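Local coordinates for protein carbon monoxide dehydrogenase (Thermococcus sp. AM4, PDB 6T7J) that probably catalyses the ferredoxin-linked oxidation of carbon monoxide to carbon dioxide, and was crystallised in a nickel-free form, at residues L133-T136 with S140-G143; I530-L535 with V541-L546. One frame throughout, in Å; residues are numbered along the deposited sequence.

Contact 1 of 2, residues L133-T136 with S140-G143; sequences LAET and STEG
In the loop that leads out of helix 127-136 toward helix 146-162, Glu135, on the last turn of the first helix, reaches across to Thr141. Its chain bends at the second torsion (chi2 -83°), which swings the carboxylate off the helix and lays OE1 near the backbone N and the hydroxyl of Thr141. Thr141 N donates to Glu135 OE1 at 3.3 Å; the bond is bent, and the N-H arrives from above the carboxylate, 63° out of its plane. Thr141 OG1 turns to the same oxygen as a hydroxyl donor, but the modelled 2.3 Å between Thr141 OG1 and Glu135 OE1 is too short to be taken at face value, so the geometry of this hydroxyl bond is doubtful. Alongside the polar grip, the methyl Thr141 CG2 lies 3.6 Å from Glu135 CG, against the aliphatic part of the chain, and 4.3 Å from Ala134 CB. Ala134 and Thr141 both also touch Ile149 of helix 146-162, which gives the loop an apolar footing there. A water weakly joins Glu135 OE1 and Ser140 OG, while Ser140 O receives a bond from Lys144 NZ. A glutamate from the last helical turn, met by the loop that comes back past it, thus ties together a helix-loop-helix connection in the helical N-terminal part of the subunit.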
loop_
_atom_site.group_PDB
_atom_site.type_symbol
_atom_site.label_atom_id
_atom_site.label_comp_id
_atom_site.label_asym_id
_atom_site.label_seq_id
_atom_site.Cartn_x
_atom_site.Cartn_y
_atom_site.Cartn_z
ATOM N N LEU A 133 10.166 -23.286 18.083
ATOM C CA LEU A 133 10.124 -21.957 17.482
ATOM C C LEU A 133 10.485 -20.883 18.498
ATOM O O LEU A 133 11.167 -19.907 18.161
ATOM C CB LEU A 133 8.740 -21.694 16.885
ATOM C CG LEU A 133 8.438 -20.259 16.440
ATOM C CD1 LEU A 133 9.409 -19.809 15.357
ATOM C CD2 LEU A 133 6.998 -20.132 15.963
ATOM N N ALA A 134 10.047 -21.044 19.750
ATOM C CA ALA A 134 10.401 -20.073 20.779
ATOM C C ALA A 134 11.896 -20.103 21.074
ATOM O O ALA A 134 12.514 -19.051 21.273
ATOM C CB ALA A 134 9.591 -20.335 22.048
ATOM N N GLU A 135 12.496 -21.298 21.104
ATOM C CA GLU A 135 13.939 -21.390 21.306
ATOM C C GLU A 135 14.694 -20.762 20.143
ATOM O O GLU A 135 15.721 -20.100 20.343
ATOM C CB GLU A 135 14.365 -22.848 21.487
ATOM C CG GLU A 135 13.789 -23.535 22.716
ATOM C CD GLU A 135 14.570 -23.248 23.983
ATOM O OE1 GLU A 135 14.327 -23.933 24.998
ATOM O OE2 GLU A 135 15.426 -22.339 23.966
ATOM N N THR A 136 14.194 -20.954 18.917
ATOM C CA THR A 136 14.861 -20.408 17.738
ATOM C C THR A 136 14.920 -18.885 17.769
ATOM O O THR A 136 15.842 -18.289 17.202
ATOM C CB THR A 136 14.151 -20.886 16.469
ATOM O OG1 THR A 136 13.969 -22.306 16.527
ATOM C CG2 THR A 136 14.964 -20.540 15.229
ATOM N N SER A 140 13.880 -18.906 26.276
ATOM C CA SER A 140 14.130 -20.121 27.036
ATOM C C SER A 140 12.811 -20.783 27.415
ATOM O O SER A 140 11.870 -20.119 27.858
ATOM C CB SER A 140 14.944 -19.811 28.291
ATOM O OG SER A 140 15.198 -20.988 29.038
ATOM N N THR A 141 12.748 -22.103 27.242
ATOM C CA THR A 141 11.512 -22.847 27.444
ATOM C C THR A 141 11.447 -23.586 28.772
ATOM O O THR A 141 10.344 -23.831 29.273
ATOM C CB THR A 141 11.309 -23.862 26.315
ATOM O OG1 THR A 141 12.474 -24.690 26.196
ATOM C CG2 THR A 141 11.052 -23.151 24.995
ATOM N N GLU A 142 12.584 -23.958 29.354
ATOM C CA GLU A 142 12.552 -24.852 30.503
ATOM C C GLU A 142 12.057 -24.126 31.746
ATOM O O GLU A 142 12.342 -22.943 31.957
ATOM C CB GLU A 142 13.931 -25.466 30.747
ATOM C CG GLU A 142 15.025 -24.497 31.146
ATOM C CD GLU A 142 16.271 -25.222 31.626
ATOM O OE1 GLU A 142 16.172 -25.984 32.611
ATOM O OE2 GLU A 142 17.342 -25.038 31.013
ATOM N N GLY A 143 11.295 -24.846 32.567
ATOM C CA GLY A 143 10.690 -24.290 33.756
ATOM C C GLY A 143 9.411 -23.515 33.526
ATOM O O GLY A 143 8.851 -22.982 34.494
HETATM O O HOH W 1 16.088 -24.027 27.798
#

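Contact 2 of 2, residues I530-L535 with V541-L546; sequences IALGAL and VDISDL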
loop_
_atom_site.group_PDB
_atom_site.type_symbol
_atom_site.label_atom_id
_atom_site.label_comp_id
_atom_site.label_asym_id
_atom_site.label_seq_id
_atom_site.Cartn_x
_atom_site.Cartn_y
_atom_site.Cartn_z
ATOM N N ILE A 530 11.795 -23.381 4.225
ATOM C CA ILE A 530 12.441 -24.157 5.275
ATOM C C ILE A 530 13.179 -25.343 4.670
ATOM O O ILE A 530 14.364 -25.565 4.952
ATOM C CB ILE A 530 11.413 -24.605 6.331
ATOM C CG1 ILE A 530 10.858 -23.389 7.072
ATOM C CG2 ILE A 530 12.052 -25.566 7.322
ATOM C CD1 ILE A 530 11.923 -22.585 7.793
ATOM N N ALA A 531 12.503 -26.093 3.793
ATOM C CA ALA A 531 13.092 -27.296 3.212
ATOM C C ALA A 531 14.431 -26.985 2.556
ATOM O O ALA A 531 15.477 -27.510 2.961
ATOM C CB ALA A 531 12.124 -27.917 2.204
ATOM N N LEU A 532 14.413 -26.107 1.549
ATOM C CA LEU A 532 15.652 -25.644 0.934
ATOM C C LEU A 532 16.641 -25.172 1.993
ATOM O O LEU A 532 17.810 -25.578 1.994
ATOM C CB LEU A 532 15.352 -24.525 -0.063
ATOM C CG LEU A 532 14.372 -24.880 -1.183
ATOM C CD1 LEU A 532 13.887 -23.629 -1.900
ATOM C CD2 LEU A 532 15.014 -25.855 -2.162
ATOM N N GLY A 533 16.168 -24.348 2.934
ATOM C CA GLY A 533 17.051 -23.847 3.975
ATOM C C GLY A 533 17.721 -24.965 4.748
ATOM O O GLY A 533 18.907 -24.882 5.075
ATOM N N ALA A 534 16.976 -26.036 5.029
ATOM C CA ALA A 534 17.580 -27.202 5.660
ATOM C C ALA A 534 18.614 -27.833 4.737
ATOM O O ALA A 534 19.770 -28.040 5.129
ATOM C CB ALA A 534 16.500 -28.214 6.044
ATOM N N LEU A 535 18.223 -28.105 3.488
ATOM C CA LEU A 535 19.120 -28.755 2.538
ATOM C C LEU A 535 20.426 -27.986 2.413
ATOM O O LEU A 535 21.511 -28.522 2.673
ATOM C CB LEU A 535 18.439 -28.875 1.174
ATOM C CG LEU A 535 17.529 -30.080 0.946
ATOM C CD1 LEU A 535 17.417 -30.356 -0.541
ATOM C CD2 LEU A 535 18.048 -31.303 1.684
ATOM N N VAL A 541 26.091 -25.142 2.358
ATOM C CA VAL A 541 25.883 -24.587 1.027
ATOM C C VAL A 541 24.808 -23.506 1.132
ATOM O O VAL A 541 24.002 -23.507 2.064
ATOM C CB VAL A 541 25.510 -25.743 0.058
ATOM C CG1 VAL A 541 24.694 -25.285 -1.114
ATOM C CG2 VAL A 541 26.760 -26.462 -0.427
ATOM N N ASP A 542 24.833 -22.544 0.211
ATOM C CA ASP A 542 23.750 -21.573 0.164
ATOM C C ASP A 542 22.564 -22.136 -0.618
ATOM O O ASP A 542 22.699 -23.067 -1.414
ATOM C CB ASP A 542 24.217 -20.257 -0.466
ATOM C CG ASP A 542 23.287 -19.097 -0.146
ATOM O OD1 ASP A 542 22.471 -19.224 0.791
ATOM O OD2 ASP A 542 23.370 -18.059 -0.835
ATOM N N ILE A 543 21.383 -21.560 -0.375
ATOM C CA ILE A 543 20.194 -21.976 -1.118
ATOM C C ILE A 543 20.414 -21.811 -2.615
ATOM O O ILE A 543 19.928 -22.619 -3.418
ATOM C CB ILE A 543 18.959 -21.186 -0.635
ATOM C CG1 ILE A 543 18.589 -21.592 0.794
ATOM C CG2 ILE A 543 17.779 -21.405 -1.568
ATOM C CD1 ILE A 543 17.484 -20.745 1.402
ATOM N N SER A 544 21.176 -20.791 -3.015
ATOM C CA SER A 544 21.390 -20.523 -4.430
ATOM C C SER A 544 22.212 -21.606 -5.121
ATOM O O SER A 544 22.146 -21.719 -6.349
ATOM C CB SER A 544 22.066 -19.164 -4.609
ATOM O OG SER A 544 22.958 -18.895 -3.541
ATOM N N ASP A 545 22.985 -22.398 -4.378
ATOM C CA ASP A 545 23.773 -23.461 -4.992
ATOM C C ASP A 545 23.004 -24.767 -5.148
ATOM O O ASP A 545 23.491 -25.668 -5.839
ATOM C CB ASP A 545 25.045 -23.741 -4.183
ATOM C CG ASP A 545 25.763 -22.482 -3.759
ATOM O OD1 ASP A 545 26.103 -21.661 -4.635
ATOM O OD2 ASP A 545 26.002 -22.322 -2.544
ATOM N N LEU A 546 21.835 -24.897 -4.526
ATOM C CA LEU A 546 21.089 -26.143 -4.607
ATOM C C LEU A 546 20.615 -26.394 -6.037
ATOM O O LEU A 546 20.296 -25.453 -6.769
ATOM C CB LEU A 546 19.884 -26.115 -3.670
ATOM C CG LEU A 546 20.123 -25.992 -2.165
ATOM C CD1 LEU A 546 18.796 -25.952 -1.427
ATOM C CD2 LEU A 546 20.988 -27.135 -1.652
#
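Leu546 holds CG anti to its own carbonyl carbon (chi1 -63°), and its extended side chain carries both methyls to the flank of helix 525-538; Ile543 is stretched out as well (chi2 173°), which sends CD1 to the neighbouring part of the same helix. The contact is apolar, with no hydrogen bond from one segment to the other. Leu546 CD1 does most of the touching. Leu546 CD1 sits 3.6 Å from the backbone oxygen Leu532 O. The methyl Leu532 CD2 is 3.9 Å from Leu546 CD1. Leu535 CB lies at the same 3.9 Å from Leu546 CD1, which thus settles between two side chains about one helical turn apart. Ile543 divides its branches: CG2 of Ile543 meets Leu532 CB at 4.2 Å, whereas Ile543 CD1 lies 4.1 Å from Gly533 CA, against bare backbone. Cut back to an alanine here, Leu546 would lose both methyls, which would probably leave a gap against Leu532 O and CD2 and uncover Leu535 CB. The loop itself is braced by Asp542 and Asp545 around the short 3-10 turn 543-545: Asp542 N donates to Asp545 OD2 at 3.0 Å on the anti side of the carboxylate, 24° out of its plane, and Asp542 OD1 takes a weak bond from Ile543 N. Asp542 OD2 also forms a salt bridge with Arg179, which ties the polar side of the turn to helix 177-186. Farther round, Leu535 packs on Leu433, Ile434 and Leu437 of helix 431-439. Buried leucines and an isoleucine thus seat the returning chain on its helix just before strand 548-552, as befits a beta-alpha-beta crossover of a Rossmann-like domain, here running from strand 516-518 through helix 525-538.

In the fold
From the N terminus, the chain first closes contact 1, a short loop between helices 127-136 and 146-162, before it has entered either parallel sheet. It then builds the sheet that holds strands 261-268 and 336-339 and the first three strands of the second sheet before contact 2 closes another short loop, from helix 525-538 into strand 548-552. The two loops follow in series, so neither nests in nor crosses the other. The centres of contact 1 and contact 2 are about 25 Å apart, and the two do not touch. Contact 1 holds the loop after helix 127-136 against that helix, on the way to helix 146-162; contact 2 ties helix 525-538 to the approach to strand 548-552 in the second sheet.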